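PDB 5I20: aromatic amino acid exporter YddG from Starkeya novella, which exports amino acids of widely differing kinds, among them threonine, methionine, lysine and glutamate, across the cell inner membrane. Local coordinates for residues 95-107 and 122-136. Residues are numbered along the deposited sequence; the frame is centred on the assembly and turned at random.
Sequences GLVAYLWPLLIVL and VAGALMGLAGTVVLL. With OLC ((2R)-2,3-dihydroxypropyl (9Z)-octadec-9-enoate), chain G.
Two consecutive transmembrane helices of the first EamA-like region pack here as an antiparallel pair, with L103 of the broken helix set against A125 and L126 of the unbroken helix 119-136. The axes of 101-107 and 122-136 run at 174° to each other and approach to 9.4 Å. The two backbones come closest at L103 and A125, where the small A125 side chain lets them: its CB touches both CD1 of L103 (3.8 Å) and CG2 of V106. L103 has CG anti to its backbone N (chi1 176°), which spreads its two methyls between neighbouring turns, CD1 against A125 and L126, CD2 against the ends of L126 and L129. Both spans belong to the basket-shaped fold built round a central substrate-binding cavity. The L129 side chain lies where the span 91-111 breaks at Y99 and L100. Its CD2 meets CD2 of L100 at 3.9 Å, while CD1 rests near the Y99 carbonyl O, an oxygen hydrogen-bonded by the Y245 side chain. Beyond the break, L96 takes over: its CD1 packs on CG2 of V133 at 3.9 Å, and CD1 of L136 is laid against the L96 backbone, 3.8 Å from CA. T132 keeps its polarity within its own helix, OG1 donating to G128 O (2.9 Å) on the opposite face of that carbonyl from T132 N, while its CG2 methyl makes the looser contacts with L96 and Y99. NE1 of W101 sits over the rim of one face of the Y99 ring, 3.7 Å above its plane. CD of P102 lies over one face of the W101 ring and C10 of a monoolein chain over the other, both offset toward the rim. The same lipid continues past A98, with its C14 lying 3.7 Å from A98 CB.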
# COMPACT_ATOMS: atom_id res chain seq x y z
N GLY A 95 -5.81 -0.65 -11.16
CA GLY A 95 -5.94 -0.34 -9.75
C GLY A 95 -6.85 -1.31 -9.02
O GLY A 95 -6.58 -1.67 -7.87
N LEU A 96 -7.91 -1.74 -9.69
CA LEU A 96 -8.84 -2.70 -9.10
C LEU A 96 -8.19 -4.07 -8.92
O LEU A 96 -8.36 -4.70 -7.88
CB LEU A 96 -10.11 -2.83 -9.96
CG LEU A 96 -11.11 -3.86 -9.42
CD1 LEU A 96 -11.58 -3.47 -8.02
CD2 LEU A 96 -12.30 -4.04 -10.35
N VAL A 97 -7.46 -4.53 -9.93
CA VAL A 97 -6.80 -5.83 -9.83
C VAL A 97 -5.74 -5.80 -8.73
O VAL A 97 -5.68 -6.71 -7.90
CB VAL A 97 -6.15 -6.25 -11.18
CG1 VAL A 97 -5.29 -7.49 -11.00
CG2 VAL A 97 -7.23 -6.51 -12.22
N ALA A 98 -4.92 -4.75 -8.71
CA ALA A 98 -3.92 -4.60 -7.65
C ALA A 98 -4.55 -4.57 -6.26
O ALA A 98 -3.96 -5.06 -5.30
CB ALA A 98 -3.10 -3.34 -7.88
N TYR A 99 -5.75 -4.01 -6.15
CA TYR A 99 -6.39 -3.88 -4.84
C TYR A 99 -7.09 -5.16 -4.40
O TYR A 99 -7.98 -5.14 -3.55
CB TYR A 99 -7.37 -2.70 -4.82
CG TYR A 99 -6.88 -1.60 -3.91
CD1 TYR A 99 -6.95 -1.73 -2.53
CD2 TYR A 99 -6.30 -0.44 -4.43
CE1 TYR A 99 -6.49 -0.74 -1.69
CE2 TYR A 99 -5.84 0.56 -3.59
CZ TYR A 99 -5.94 0.40 -2.23
OH TYR A 99 -5.48 1.39 -1.38
N LEU A 100 -6.66 -6.28 -4.98
CA LEU A 100 -6.92 -7.58 -4.41
C LEU A 100 -5.98 -7.84 -3.24
O LEU A 100 -6.20 -8.77 -2.46
CB LEU A 100 -6.76 -8.68 -5.46
CG LEU A 100 -7.92 -8.84 -6.45
CD1 LEU A 100 -7.52 -9.75 -7.60
CD2 LEU A 100 -9.14 -9.38 -5.73
N TRP A 101 -4.95 -7.00 -3.10
CA TRP A 101 -3.93 -7.26 -2.08
C TRP A 101 -4.42 -7.25 -0.63
O TRP A 101 -3.86 -7.96 0.20
CB TRP A 101 -2.74 -6.30 -2.24
CG TRP A 101 -2.92 -4.84 -1.87
CD1 TRP A 101 -3.17 -3.81 -2.72
CD2 TRP A 101 -2.82 -4.25 -0.55
NE1 TRP A 101 -3.26 -2.62 -2.03
CE2 TRP A 101 -3.04 -2.86 -0.70
CE3 TRP A 101 -2.59 -4.76 0.73
CZ2 TRP A 101 -3.03 -1.98 0.38
CZ3 TRP A 101 -2.57 -3.88 1.81
CH2 TRP A 101 -2.79 -2.51 1.62
N PRO A 102 -5.45 -6.44 -0.29
CA PRO A 102 -5.87 -6.58 1.11
C PRO A 102 -6.51 -7.94 1.40
O PRO A 102 -6.28 -8.50 2.47
CB PRO A 102 -6.88 -5.45 1.28
CG PRO A 102 -6.50 -4.44 0.25
CD PRO A 102 -6.06 -5.26 -0.93
N LEU A 103 -7.30 -8.46 0.46
CA LEU A 103 -7.89 -9.78 0.60
C LEU A 103 -6.81 -10.86 0.67
O LEU A 103 -6.91 -11.81 1.43
CB LEU A 103 -8.85 -10.07 -0.56
CG LEU A 103 -9.50 -11.45 -0.63
CD1 LEU A 103 -10.33 -11.72 0.62
CD2 LEU A 103 -10.35 -11.59 -1.88
N LEU A 104 -5.76 -10.68 -0.12
CA LEU A 104 -4.66 -11.64 -0.17
C LEU A 104 -3.93 -11.72 1.17
O LEU A 104 -3.57 -12.80 1.62
CB LEU A 104 -3.68 -11.28 -1.28
CG LEU A 104 -4.20 -11.46 -2.71
CD1 LEU A 104 -3.16 -11.05 -3.74
CD2 LEU A 104 -4.64 -12.90 -2.93
N ILE A 105 -3.72 -10.57 1.80
CA ILE A 105 -3.10 -10.52 3.12
C ILE A 105 -3.94 -11.28 4.14
O ILE A 105 -3.41 -12.06 4.93
CB ILE A 105 -2.89 -9.06 3.59
CG1 ILE A 105 -1.74 -8.41 2.80
CG2 ILE A 105 -2.61 -9.00 5.08
CD1 ILE A 105 -1.43 -7.00 3.22
N VAL A 106 -5.26 -11.06 4.12
CA VAL A 106 -6.16 -11.76 5.02
C VAL A 106 -6.05 -13.27 4.81
O VAL A 106 -5.88 -14.02 5.76
CB VAL A 106 -7.63 -11.32 4.82
CG1 VAL A 106 -8.56 -12.18 5.66
CG2 VAL A 106 -7.80 -9.85 5.17
N LEU A 107 -6.14 -13.70 3.55
CA LEU A 107 -6.02 -15.11 3.21
C LEU A 107 -4.64 -15.68 3.56
O LEU A 107 -4.53 -16.78 4.10
CB LEU A 107 -6.34 -15.33 1.73
CG LEU A 107 -7.78 -15.05 1.30
CD1 LEU A 107 -7.95 -15.16 -0.21
CD2 LEU A 107 -8.75 -15.98 2.02
N VAL A 122 -12.50 -12.94 6.80
CA VAL A 122 -12.68 -13.13 5.37
C VAL A 122 -13.91 -12.37 4.86
O VAL A 122 -13.85 -11.71 3.83
CB VAL A 122 -12.80 -14.63 5.02
CG1 VAL A 122 -13.17 -14.82 3.56
CG2 VAL A 122 -11.50 -15.35 5.34
N ALA A 123 -15.00 -12.45 5.61
CA ALA A 123 -16.22 -11.73 5.26
C ALA A 123 -16.00 -10.22 5.29
O ALA A 123 -16.53 -9.49 4.45
CB ALA A 123 -17.34 -12.11 6.20
N GLY A 124 -15.22 -9.75 6.26
CA GLY A 124 -14.91 -8.34 6.37
C GLY A 124 -14.11 -7.86 5.17
O GLY A 124 -14.37 -6.79 4.63
N ALA A 125 -13.15 -8.67 4.75
CA ALA A 125 -12.34 -8.37 3.58
C ALA A 125 -13.18 -8.35 2.31
O ALA A 125 -12.98 -7.50 1.44
CB ALA A 125 -11.21 -9.39 3.45
N LEU A 126 -14.12 -9.29 2.19
CA LEU A 126 -14.94 -9.39 1.00
C LEU A 126 -15.87 -8.18 0.86
O LEU A 126 -16.14 -7.72 -0.25
CB LEU A 126 -15.75 -10.69 1.01
CG LEU A 126 -14.89 -11.94 0.83
CD1 LEU A 126 -15.69 -13.21 1.11
CD2 LEU A 126 -14.28 -11.98 -0.57
N MET A 127 -16.35 -7.68 2.00
CA MET A 127 -17.19 -6.49 2.02
C MET A 127 -16.39 -5.26 1.62
O MET A 127 -16.89 -4.37 0.92
CB MET A 127 -17.81 -6.30 3.41
CG MET A 127 -18.81 -7.37 3.80
SD MET A 127 -19.30 -7.29 5.54
CE MET A 127 -20.13 -5.70 5.59
N GLY A 128 -15.14 -5.21 2.08
CA GLY A 128 -14.24 -4.12 1.72
C GLY A 128 -13.90 -4.14 0.25
O GLY A 128 -13.83 -3.09 -0.39
N LEU A 129 -13.67 -5.33 -0.30
CA LEU A 129 -13.42 -5.47 -1.73
C LEU A 129 -14.66 -5.05 -2.50
O LEU A 129 -14.56 -4.40 -3.54
CB LEU A 129 -13.02 -6.90 -2.09
CG LEU A 129 -12.82 -7.15 -3.59
CD1 LEU A 129 -11.73 -6.24 -4.15
CD2 LEU A 129 -12.49 -8.61 -3.88
N ALA A 130 -15.82 -5.41 -1.98
CA ALA A 130 -17.10 -5.05 -2.60
C ALA A 130 -17.25 -3.53 -2.70
O ALA A 130 -17.72 -3.01 -3.72
CB ALA A 130 -18.25 -5.64 -1.82
N GLY A 131 -16.85 -2.82 -1.65
CA GLY A 131 -16.94 -1.37 -1.62
C GLY A 131 -15.98 -0.75 -2.62
O GLY A 131 -16.29 0.25 -3.26
N THR A 132 -14.80 -1.36 -2.74
CA THR A 132 -13.78 -0.88 -3.66
C THR A 132 -14.24 -1.04 -5.11
O THR A 132 -14.01 -0.16 -5.94
CB THR A 132 -12.45 -1.63 -3.44
OG1 THR A 132 -12.05 -1.49 -2.07
CG2 THR A 132 -11.35 -1.08 -4.33
N VAL A 133 -14.90 -2.16 -5.40
CA VAL A 133 -15.44 -2.42 -6.73
C VAL A 133 -16.49 -1.37 -7.13
O VAL A 133 -16.47 -0.85 -8.24
CB VAL A 133 -16.07 -3.83 -6.82
CG1 VAL A 133 -16.88 -3.99 -8.11
CG2 VAL A 133 -15.00 -4.90 -6.73
N VAL A 134 -17.41 -1.09 -6.21
CA VAL A 134 -18.43 -0.07 -6.45
C VAL A 134 -17.80 1.30 -6.67
O VAL A 134 -18.20 2.04 -7.56
CB VAL A 134 -19.42 0.03 -5.27
CG1 VAL A 134 -20.38 1.19 -5.47
CG2 VAL A 134 -20.19 -1.26 -5.12
N LEU A 135 -16.79 1.61 -5.87
CA LEU A 135 -16.16 2.92 -5.90
C LEU A 135 -15.38 3.15 -7.19
O LEU A 135 -15.64 4.11 -7.91
CB LEU A 135 -15.24 3.08 -4.68
CG LEU A 135 -14.75 4.48 -4.34
CD1 LEU A 135 -15.92 5.45 -4.23
CD2 LEU A 135 -13.97 4.44 -3.03
N LEU A 136 -14.43 2.27 -7.48
CA LEU A 136 -13.57 2.43 -8.64
C LEU A 136 -14.36 2.33 -9.94
O LEU A 136 -13.93 2.84 -10.98
CB LEU A 136 -12.44 1.39 -8.61
CG LEU A 136 -11.50 1.41 -7.40
CD1 LEU A 136 -10.35 0.42 -7.58
CD2 LEU A 136 -10.96 2.81 -7.12
C10 OLC G . 0.20 -0.51 -0.94
C9 OLC G . 0.93 0.61 -0.28
C11 OLC G . 0.71 -1.04 -2.23
C8 OLC G . 2.13 1.20 -0.93
C16 OLC G . -2.56 0.76 -5.64
C12 OLC G . -0.43 -1.57 -3.04
C7 OLC G . 1.79 2.49 -1.60
C15 OLC G . -1.32 0.00 -5.99
C13 OLC G . -0.09 -1.48 -4.49
C6 OLC G . 3.02 3.08 -2.20
C14 OLC G . -1.34 -1.32 -5.29
C5 OLC G . 2.82 3.26 -3.67
C4 OLC G . 3.85 4.20 -4.21
C3 OLC G . 3.53 4.53 -5.63
C2 OLC G . 4.42 5.62 -6.10